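Local coordinates for cell death activator CIDE-3 (Mus musculus, PDB 4IKG), which transfers triacylglycerol between lipid droplets in white adipose tissue, driving their fusion into one large droplet, and homodimerises through its CIDE-N domain, at residues T12-K16 with A77-P81; A23-L29 with E56-Q62. One frame throughout, in Å; residues are numbered along the deposited sequence.

Contact 1: residues T12-K16 with A77-P81. Unlike the reference sequence in segment 77-81: Ala77 (reference Gln).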
ATOM      1  N   THR A  12      -3.458   5.081  -5.650  1.00 73.69           N
ATOM      2  CA  THR A  12      -4.878   4.940  -5.353  1.00 79.40           C
ATOM      3  C   THR A  12      -5.547   4.056  -6.400  1.00 80.12           C
ATOM      4  O   THR A  12      -4.997   3.840  -7.479  1.00 76.88           O
ATOM      5  CB  THR A  12      -5.585   6.307  -5.296  1.00 84.16           C
ATOM      6  OG1 THR A  12      -5.326   7.032  -6.504  1.00 83.12           O
ATOM      7  CG2 THR A  12      -5.080   7.114  -4.109  1.00 84.39           C
ATOM      8  N   ALA A  13      -6.734   3.551  -6.077  1.00 84.27           N
ATOM      9  CA  ALA A  13      -7.441   2.613  -6.947  1.00 85.34           C
ATOM     10  C   ALA A  13      -7.729   3.167  -8.342  1.00 86.28           C
ATOM     11  O   ALA A  13      -7.795   2.413  -9.314  1.00 85.08           O
ATOM     12  CB  ALA A  13      -8.727   2.140  -6.284  1.00 90.71           C
ATOM     13  N   ASP A  14      -7.887   4.482  -8.437  1.00107.18           N
ATOM     14  CA  ASP A  14      -8.192   5.129  -9.708  1.00108.71           C
ATOM     15  C   ASP A  14      -6.933   5.594 -10.438  1.00103.83           C
ATOM     16  O   ASP A  14      -7.016   6.332 -11.421  1.00104.95           O
ATOM     17  CB  ASP A  14      -9.142   6.308  -9.481  1.00114.57           C
ATOM     18  CG  ASP A  14      -8.831   7.071  -8.205  1.00115.07           C
ATOM     19  OD1 ASP A  14      -8.254   6.469  -7.275  1.00112.30           O
ATOM     20  OD2 ASP A  14      -9.170   8.270  -8.129  1.00118.49           O
ATOM     21  N   ARG A  15      -5.775   5.148  -9.951  1.00 97.70           N
ATOM     22  CA  ARG A  15      -4.467   5.569 -10.468  1.00 92.95           C
ATOM     23  C   ARG A  15      -4.336   7.083 -10.523  1.00 94.50           C
ATOM     24  O   ARG A  15      -3.700   7.629 -11.427  1.00 92.65           O
ATOM     25  CB  ARG A  15      -4.195   4.979 -11.852  1.00 90.86           C
ATOM     26  CG  ARG A  15      -3.476   3.651 -11.826  1.00 86.52           C
ATOM     27  CD  ARG A  15      -4.381   2.533 -11.355  1.00 88.65           C
ATOM     28  NE  ARG A  15      -3.871   1.243 -11.804  1.00 85.24           N
ATOM     29  CZ  ARG A  15      -4.495   0.083 -11.634  1.00 86.36           C
ATOM     30  NH1 ARG A  15      -5.667   0.037 -11.014  1.00 90.85           N
ATOM     31  NH2 ARG A  15      -3.941  -1.031 -12.086  1.00 83.14           N
ATOM     32  N   LYS A  16      -4.949   7.751  -9.552  0.55 84.69           N
ATOM     33  CA  LYS A  16      -4.986   9.206  -9.517  0.55 87.06           C
ATOM     34  C   LYS A  16      -3.693   9.775  -8.944  0.55 82.99           C
ATOM     35  O   LYS A  16      -2.938  10.451  -9.644  0.55 80.84           O
ATOM     36  CB  LYS A  16      -6.184   9.688  -8.692  0.55 93.12           C
ATOM     37  CG  LYS A  16      -6.571  11.140  -8.949  0.55 97.04           C
ATOM     38  CD  LYS A  16      -7.436  11.708  -7.826  0.55102.38           C
ATOM     39  CE  LYS A  16      -8.917  11.750  -8.191  0.55108.76           C
ATOM     40  NZ  LYS A  16      -9.720  12.480  -7.164  0.55114.43           N
ATOM     41  N   ALA A  77     -14.168  -3.918  -0.808  1.00108.47           N
ATOM     42  CA  ALA A  77     -13.750  -4.753  -1.928  1.00103.99           C
ATOM     43  C   ALA A  77     -12.416  -4.453  -2.637  1.00 97.26           C
ATOM     44  O   ALA A  77     -11.741  -3.491  -2.372  1.00 95.54           O
ATOM     45  CB  ALA A  77     -14.857  -4.855  -2.954  1.00107.44           C
ATOM     46  N   LYS A  78     -12.171  -5.297  -3.622  1.00 96.15           N
ATOM     47  CA  LYS A  78     -10.928  -5.689  -4.228  1.00 89.70           C
ATOM     48  C   LYS A  78     -10.298  -4.807  -5.324  1.00 86.49           C
ATOM     49  O   LYS A  78     -10.803  -3.748  -5.655  1.00 89.21           O
ATOM     50  CB  LYS A  78     -11.163  -7.067  -4.817  1.00 88.93           C
ATOM     51  CG  LYS A  78     -12.481  -7.183  -5.571  1.00 93.60           C
ATOM     52  CD  LYS A  78     -12.807  -5.928  -6.364  1.00 95.20           C
ATOM     53  CE  LYS A  78     -13.930  -6.157  -7.359  1.00 98.99           C
ATOM     54  NZ  LYS A  78     -14.838  -7.261  -6.941  1.00102.48           N
ATOM     55  N   TRP A  79      -9.158  -5.288  -5.830  1.00 96.54           N
ATOM     56  CA  TRP A  79      -8.324  -4.646  -6.866  1.00 92.70           C
ATOM     57  C   TRP A  79      -8.990  -4.581  -8.235  1.00 94.35           C
ATOM     58  O   TRP A  79      -9.702  -5.476  -8.617  1.00 96.22           O
ATOM     59  CB  TRP A  79      -6.921  -5.352  -6.954  1.00 86.54           C
ATOM     60  CG  TRP A  79      -6.346  -5.604  -8.349  1.00 83.10           C
ATOM     61  CD1 TRP A  79      -6.655  -6.635  -9.172  1.00 83.02           C
ATOM     62  CD2 TRP A  79      -5.449  -4.783  -9.072  1.00 79.90           C
ATOM     63  NE1 TRP A  79      -5.989  -6.525 -10.349  1.00 80.00           N
ATOM     64  CE2 TRP A  79      -5.234  -5.387 -10.308  1.00 78.06           C
ATOM     65  CE3 TRP A  79      -4.794  -3.611  -8.790  1.00 78.53           C
ATOM     66  CZ2 TRP A  79      -4.410  -4.845 -11.254  1.00 75.15           C
ATOM     67  CZ3 TRP A  79      -3.979  -3.087  -9.721  1.00 75.52           C
ATOM     68  CH2 TRP A  79      -3.789  -3.694 -10.937  1.00 73.92           C
ATOM     69  N   LYS A  80      -8.677  -3.545  -8.987  1.00 83.64           N
ATOM     70  CA  LYS A  80      -9.081  -3.433 -10.371  1.00 84.63           C
ATOM     71  C   LYS A  80      -7.927  -2.949 -11.256  1.00 80.11           C
ATOM     72  O   LYS A  80      -7.210  -2.071 -10.873  1.00 78.27           O
ATOM     73  CB  LYS A  80     -10.292  -2.485 -10.484  1.00 90.51           C
ATOM     74  CG  LYS A  80     -10.581  -1.588  -9.275  1.00 93.30           C
ATOM     75  CD  LYS A  80     -11.096  -0.174  -9.670  1.00 96.87           C
ATOM     76  CE  LYS A  80     -12.205   0.371  -8.748  1.00102.96           C
ATOM     77  NZ  LYS A  80     -12.290   1.853  -8.571  1.00105.34           N
ATOM     78  N   PRO A  81      -7.789  -3.506 -12.446  1.00 88.45           N
ATOM     79  CA  PRO A  81      -6.724  -3.205 -13.412  1.00 84.48           C
ATOM     80  C   PRO A  81      -6.770  -1.752 -13.878  1.00 86.03           C
ATOM     81  O   PRO A  81      -6.210  -1.429 -14.928  1.00 84.26           O
ATOM     82  CB  PRO A  81      -7.048  -4.135 -14.588  1.00 84.78           C
ATOM     83  CG  PRO A  81      -7.851  -5.238 -13.991  1.00 86.88           C
ATOM     84  CD  PRO A  81      -8.676  -4.577 -12.933  1.00 90.83           C
TER
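Ala13 meets the C-terminal tail first: its CB lies 4.2 Å from Lys80 NZ, and its carbonyl O is just as far from Lys80 CD, so the lysine chain lies loosely against this residue. Ala13 belongs to a type I beta turn that runs from Thr12 to Arg15, closed by Arg15 N giving a hydrogen bond to Thr12 O. The hydroxyl of Thr12 ties the turn together from within. It donates to Asp14 OD1, coming from above the carboxylate plane, and accepts from Lys16 N. This turn forms the tip of the hairpin between strands 7-11 and 18-22, the first hairpin of the ubiquitin-like CIDE-N fold. Arg15 does most of the reaching across. Its chain is bent by the turn about CB-CG (chi2 73°) and carries the guanidinium over to the tail, where NH1 donates to Lys80 O at 2.6 Å. That bond is short and nearly straight (165° at the hydrogen); Lys80 O lies in the guanidinium plane, and NH1 in turn approaches within the plane of the Lys80 carbonyl. Pro81 O sits over one face of the same group. Trp79 CH2 is modelled 2.9 Å from Arg15 NH2, shorter than a comfortable contact and doubtful in its exact closeness, with guanidinium and indole planes 41° apart. Glu49 takes Arg15 NE in a salt bridge, while Met71 of strand 69-73 touches Ala13, Arg15 and Trp79.

Contact 2: residues A23-L29 with E56-Q62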
ATOM      1  N   ALA A  23       8.005   3.380   5.336  1.00 51.65           N
ATOM      2  CA  ALA A  23       7.277   2.464   6.211  1.00 53.40           C
ATOM      3  C   ALA A  23       8.199   1.512   6.970  1.00 51.32           C
ATOM      4  O   ALA A  23       9.040   0.842   6.372  1.00 47.37           O
ATOM      5  CB  ALA A  23       6.255   1.675   5.410  1.00 53.84           C
ATOM      6  N   HIS A  24       8.055   1.450   8.290  0.53 56.56           N
ATOM      7  CA  HIS A  24       8.861   0.528   9.088  0.53 55.17           C
ATOM      8  C   HIS A  24       8.398  -0.911   8.908  0.53 55.74           C
ATOM      9  O   HIS A  24       9.204  -1.840   8.932  0.53 53.39           O
ATOM     10  CB  HIS A  24       8.813   0.897  10.568  0.53 58.68           C
ATOM     11  CG  HIS A  24       9.959   1.745  11.019  0.53 58.58           C
ATOM     12  ND1 HIS A  24       9.878   3.117  11.111  0.53 62.43           N
ATOM     13  CD2 HIS A  24      11.212   1.415  11.415  0.53 57.67           C
ATOM     14  CE1 HIS A  24      11.032   3.597  11.540  0.53 63.44           C
ATOM     15  NE2 HIS A  24      11.858   2.582  11.732  0.53 59.49           N
ATOM     16  N   SER A  25       7.092  -1.094   8.758  1.00 44.59           N
ATOM     17  CA  SER A  25       6.547  -2.410   8.411  1.00 44.30           C
ATOM     18  C   SER A  25       5.160  -2.267   7.780  1.00 46.91           C
ATOM     19  O   SER A  25       4.648  -1.154   7.642  1.00 48.45           O
ATOM     20  CB  SER A  25       6.527  -3.384   9.601  1.00 48.15           C
ATOM     21  OG  SER A  25       5.927  -2.829  10.749  1.00 53.76           O
ATOM     22  N   LEU A  26       4.571  -3.396   7.391  1.00 52.48           N
ATOM     23  CA  LEU A  26       3.246  -3.438   6.770  1.00 54.32           C
ATOM     24  C   LEU A  26       2.192  -2.722   7.609  1.00 60.18           C
ATOM     25  O   LEU A  26       1.461  -1.860   7.110  1.00 61.48           O
ATOM     26  CB  LEU A  26       2.825  -4.894   6.556  1.00 54.54           C
ATOM     27  CG  LEU A  26       1.454  -5.172   5.940  1.00 56.82           C
ATOM     28  CD1 LEU A  26       1.323  -4.457   4.616  1.00 53.93           C
ATOM     29  CD2 LEU A  26       1.255  -6.666   5.754  1.00 56.59           C
ATOM     30  N   GLU A  27       2.130  -3.096   8.883  1.00 81.09           N
ATOM     31  CA  GLU A  27       1.166  -2.548   9.827  1.00 87.39           C
ATOM     32  C   GLU A  27       1.243  -1.031   9.845  1.00 88.53           C
ATOM     33  O   GLU A  27       0.228  -0.334   9.727  1.00 92.05           O
ATOM     34  CB  GLU A  27       1.476  -3.071  11.230  1.00 90.93           C
ATOM     35  CG  GLU A  27       0.254  -3.455  12.032  1.00 97.31           C
ATOM     36  CD  GLU A  27       0.308  -2.946  13.459  1.00102.58           C
ATOM     37  OE1 GLU A  27       1.112  -2.032  13.733  1.00101.73           O
ATOM     38  OE2 GLU A  27      -0.451  -3.454  14.311  1.00107.91           O
ATOM     39  N   ASP A  28       2.472  -0.549   9.985  1.00 90.11           N
ATOM     40  CA  ASP A  28       2.776   0.862  10.117  1.00 89.39           C
ATOM     41  C   ASP A  28       2.398   1.625   8.859  1.00 86.91           C
ATOM     42  O   ASP A  28       1.838   2.722   8.925  1.00 90.49           O
ATOM     43  CB  ASP A  28       4.269   1.008  10.374  1.00 83.30           C
ATOM     44  CG  ASP A  28       4.829  -0.148  11.194  1.00 83.59           C
ATOM     45  OD1 ASP A  28       4.351  -1.286  11.006  1.00 85.18           O
ATOM     46  OD2 ASP A  28       5.728   0.061  12.039  1.00 82.79           O
ATOM     47  N   LEU A  29       2.725   1.044   7.710  1.00 58.49           N
ATOM     48  CA  LEU A  29       2.351   1.622   6.430  1.00 56.54           C
ATOM     49  C   LEU A  29       0.843   1.777   6.380  1.00 62.98           C
ATOM     50  O   LEU A  29       0.330   2.853   6.079  1.00 64.98           O
ATOM     51  CB  LEU A  29       2.811   0.732   5.277  1.00 52.10           C
ATOM     52  CG  LEU A  29       2.429   1.243   3.889  1.00 50.22           C
ATOM     53  CD1 LEU A  29       3.013   2.628   3.664  1.00 47.38           C
ATOM     54  CD2 LEU A  29       2.892   0.280   2.807  1.00 44.88           C
ATOM     55  N   GLU A  56       0.215  -9.458   2.688  1.00 54.71           N
ATOM     56  CA  GLU A  56      -0.363  -9.573   4.026  1.00 60.10           C
ATOM     57  C   GLU A  56       0.620 -10.098   5.072  1.00 60.02           C
ATOM     58  O   GLU A  56       0.256 -10.282   6.236  1.00 64.23           O
ATOM     59  CB  GLU A  56      -1.623 -10.444   3.997  1.00 64.03           C
ATOM     60  CG  GLU A  56      -1.385 -11.868   3.521  1.00 62.12           C
ATOM     61  CD  GLU A  56      -2.625 -12.733   3.635  1.00 66.42           C
ATOM     62  OE1 GLU A  56      -3.746 -12.189   3.549  1.00 69.96           O
ATOM     63  OE2 GLU A  56      -2.479 -13.961   3.817  1.00 66.46           O
ATOM     64  N   THR A  57       1.860 -10.342   4.658  1.00 57.57           N
ATOM     65  CA  THR A  57       2.914 -10.717   5.595  1.00 57.18           C
ATOM     66  C   THR A  57       4.071  -9.724   5.529  1.00 53.79           C
ATOM     67  O   THR A  57       4.343  -9.140   4.475  1.00 50.21           O
ATOM     68  CB  THR A  57       3.426 -12.151   5.354  1.00 55.22           C
ATOM     69  OG1 THR A  57       4.613 -12.372   6.125  1.00 54.67           O
ATOM     70  CG2 THR A  57       3.742 -12.364   3.887  1.00 50.11           C
ATOM     71  N   GLU A  58       4.744  -9.536   6.659  1.00 67.27           N
ATOM     72  CA  GLU A  58       5.811  -8.549   6.771  1.00 64.72           C
ATOM     73  C   GLU A  58       7.049  -8.980   5.986  1.00 59.57           C
ATOM     74  O   GLU A  58       7.804  -8.145   5.482  1.00 56.30           O
ATOM     75  CB  GLU A  58       6.154  -8.323   8.246  1.00 68.31           C
ATOM     76  CG  GLU A  58       6.486  -6.885   8.606  1.00 68.11           C
ATOM     77  CD  GLU A  58       7.894  -6.493   8.209  1.00 61.48           C
ATOM     78  OE1 GLU A  58       8.078  -5.365   7.707  1.00 58.96           O
ATOM     79  OE2 GLU A  58       8.816  -7.312   8.402  1.00 59.13           O
ATOM     80  N   GLU A  59       7.243 -10.291   5.877  1.00 57.29           N
ATOM     81  CA  GLU A  59       8.391 -10.841   5.160  1.00 53.01           C
ATOM     82  C   GLU A  59       8.326 -10.538   3.664  1.00 48.88           C
ATOM     83  O   GLU A  59       9.304 -10.077   3.074  1.00 44.39           O
ATOM     84  CB  GLU A  59       8.507 -12.351   5.390  1.00 54.06           C
ATOM     85  CG  GLU A  59       8.966 -12.746   6.792  1.00 56.93           C
ATOM     86  CD  GLU A  59       7.934 -12.449   7.863  1.00 62.85           C
ATOM     87  OE1 GLU A  59       6.725 -12.487   7.551  1.00 64.27           O
ATOM     88  OE2 GLU A  59       8.336 -12.171   9.013  1.00 65.56           O
ATOM     89  N   TYR A  60       7.170 -10.799   3.057  1.00 36.46           N
ATOM     90  CA  TYR A  60       6.957 -10.511   1.639  1.00 33.89           C
ATOM     91  C   TYR A  60       6.990  -9.010   1.386  1.00 32.99           C
ATOM     92  O   TYR A  60       7.480  -8.557   0.352  1.00 29.69           O
ATOM     93  CB  TYR A  60       5.621 -11.088   1.163  1.00 36.59           C
ATOM     94  CG  TYR A  60       5.384 -10.983  -0.328  1.00 34.59           C
ATOM     95  CD1 TYR A  60       6.003 -11.857  -1.211  1.00 31.66           C
ATOM     96  CD2 TYR A  60       4.525 -10.023  -0.851  1.00 35.83           C
ATOM     97  CE1 TYR A  60       5.784 -11.773  -2.576  1.00 30.04           C
ATOM     98  CE2 TYR A  60       4.298  -9.931  -2.215  1.00 34.24           C
ATOM     99  CZ  TYR A  60       4.932 -10.810  -3.072  1.00 31.44           C
ATOM    100  OH  TYR A  60       4.715 -10.728  -4.429  1.00 29.69           O
ATOM    101  N   PHE A  61       6.465  -8.247   2.340  1.00 37.54           N
ATOM    102  CA  PHE A  61       6.445  -6.791   2.246  1.00 37.31           C
ATOM    103  C   PHE A  61       7.862  -6.232   2.254  1.00 34.06           C
ATOM    104  O   PHE A  61       8.162  -5.260   1.560  1.00 31.83           O
ATOM    105  CB  PHE A  61       5.628  -6.190   3.395  1.00 41.91           C
ATOM    106  CG  PHE A  61       5.757  -4.696   3.521  1.00 41.87           C
ATOM    107  CD1 PHE A  61       5.069  -3.849   2.666  1.00 41.78           C
ATOM    108  CD2 PHE A  61       6.557  -4.137   4.506  1.00 42.36           C
ATOM    109  CE1 PHE A  61       5.185  -2.473   2.786  1.00 42.03           C
ATOM    110  CE2 PHE A  61       6.674  -2.764   4.630  1.00 42.58           C
ATOM    111  CZ  PHE A  61       5.987  -1.932   3.770  1.00 42.31           C
ATOM    112  N   GLN A  62       8.728  -6.859   3.042  1.00 41.46           N
ATOM    113  CA  GLN A  62      10.124  -6.446   3.119  1.00 37.15           C
ATOM    114  C   GLN A  62      10.931  -6.938   1.920  1.00 36.09           C
ATOM    115  O   GLN A  62      11.889  -6.290   1.499  1.00 32.81           O
ATOM    116  CB  GLN A  62      10.763  -6.941   4.419  1.00 37.43           C
ATOM    117  CG  GLN A  62      10.317  -6.186   5.660  1.00 40.89           C
ATOM    118  CD  GLN A  62      10.717  -4.724   5.629  1.00 39.30           C
ATOM    119  OE1 GLN A  62      11.792  -4.373   5.142  1.00 35.91           O
ATOM    120  NE2 GLN A  62       9.852  -3.863   6.149  1.00 42.96           N
TER
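Phe61 pushes its ring into the start of helix 26-36. Leu26 CA sits over the centre of one face, 4.0 Å above the plane, and Ala23 CB meets the ring edge at CZ. Leu29 reaches the far end of the ring obliquely, its CD2 3.6 Å from Phe61 CE1. With CG anti to the backbone N (chi1 170°), Phe61 points its ring straight across to this helix start. There CE2 also packs 3.5 Å from both Leu26 N and the Ser25 carbonyl carbon. Beyond the ring, Leu26 extends the other way: its CD2 lies 3.6 Å from Glu56 C, against the backbone that leads into helix 58-63. On the more exposed side, Glu58 OE1 comes within 3.1 Å of Ser25 CB. Gln62, one turn further along the helix, holds that carboxylate in place: its NE2 donates to the syn lone pair of Glu58 OE1 at 2.8 Å, the acceptor lying 16° out of the Gln62 amide plane. The same NE2 also lies near His24 O, without a hydrogen bond to it. Thr57 occupies the N-cap of the short helix and accepts a weak bond from Glu59 N. Arg6 forms a cation-pi pair with Phe61 and also bonds to its carbonyl. On the sheet, Leu46 of strand 45-48 and Cys8 of strand 7-11 meet the Phe61 and Leu29 side chains, and Val55 of strand 54-55 touches Phe61, so the two helix starts pack together over the ubiquitin-like sheet.

How the contacts relate
The two contacts lie on opposite sides of the chain's centre, their own centres about 20 Å apart and their nearest atoms about 12 Å apart, so they do not touch. The first hairpin connects them: strand 18-22 leaves the turn of contact 1 and runs straight into 23-29 of contact 2. Both also lean on the same sheet, contact 1 through Met71 of strand 69-73 and contact 2 through Cys8 of the adjoining strand 7-11. They differ in character. Contact 1 is a polar surface link to the tail, whereas contact 2 is partly buried and mostly apolar. Both belong to the CIDE-N domain, the part involved in homodimerisation.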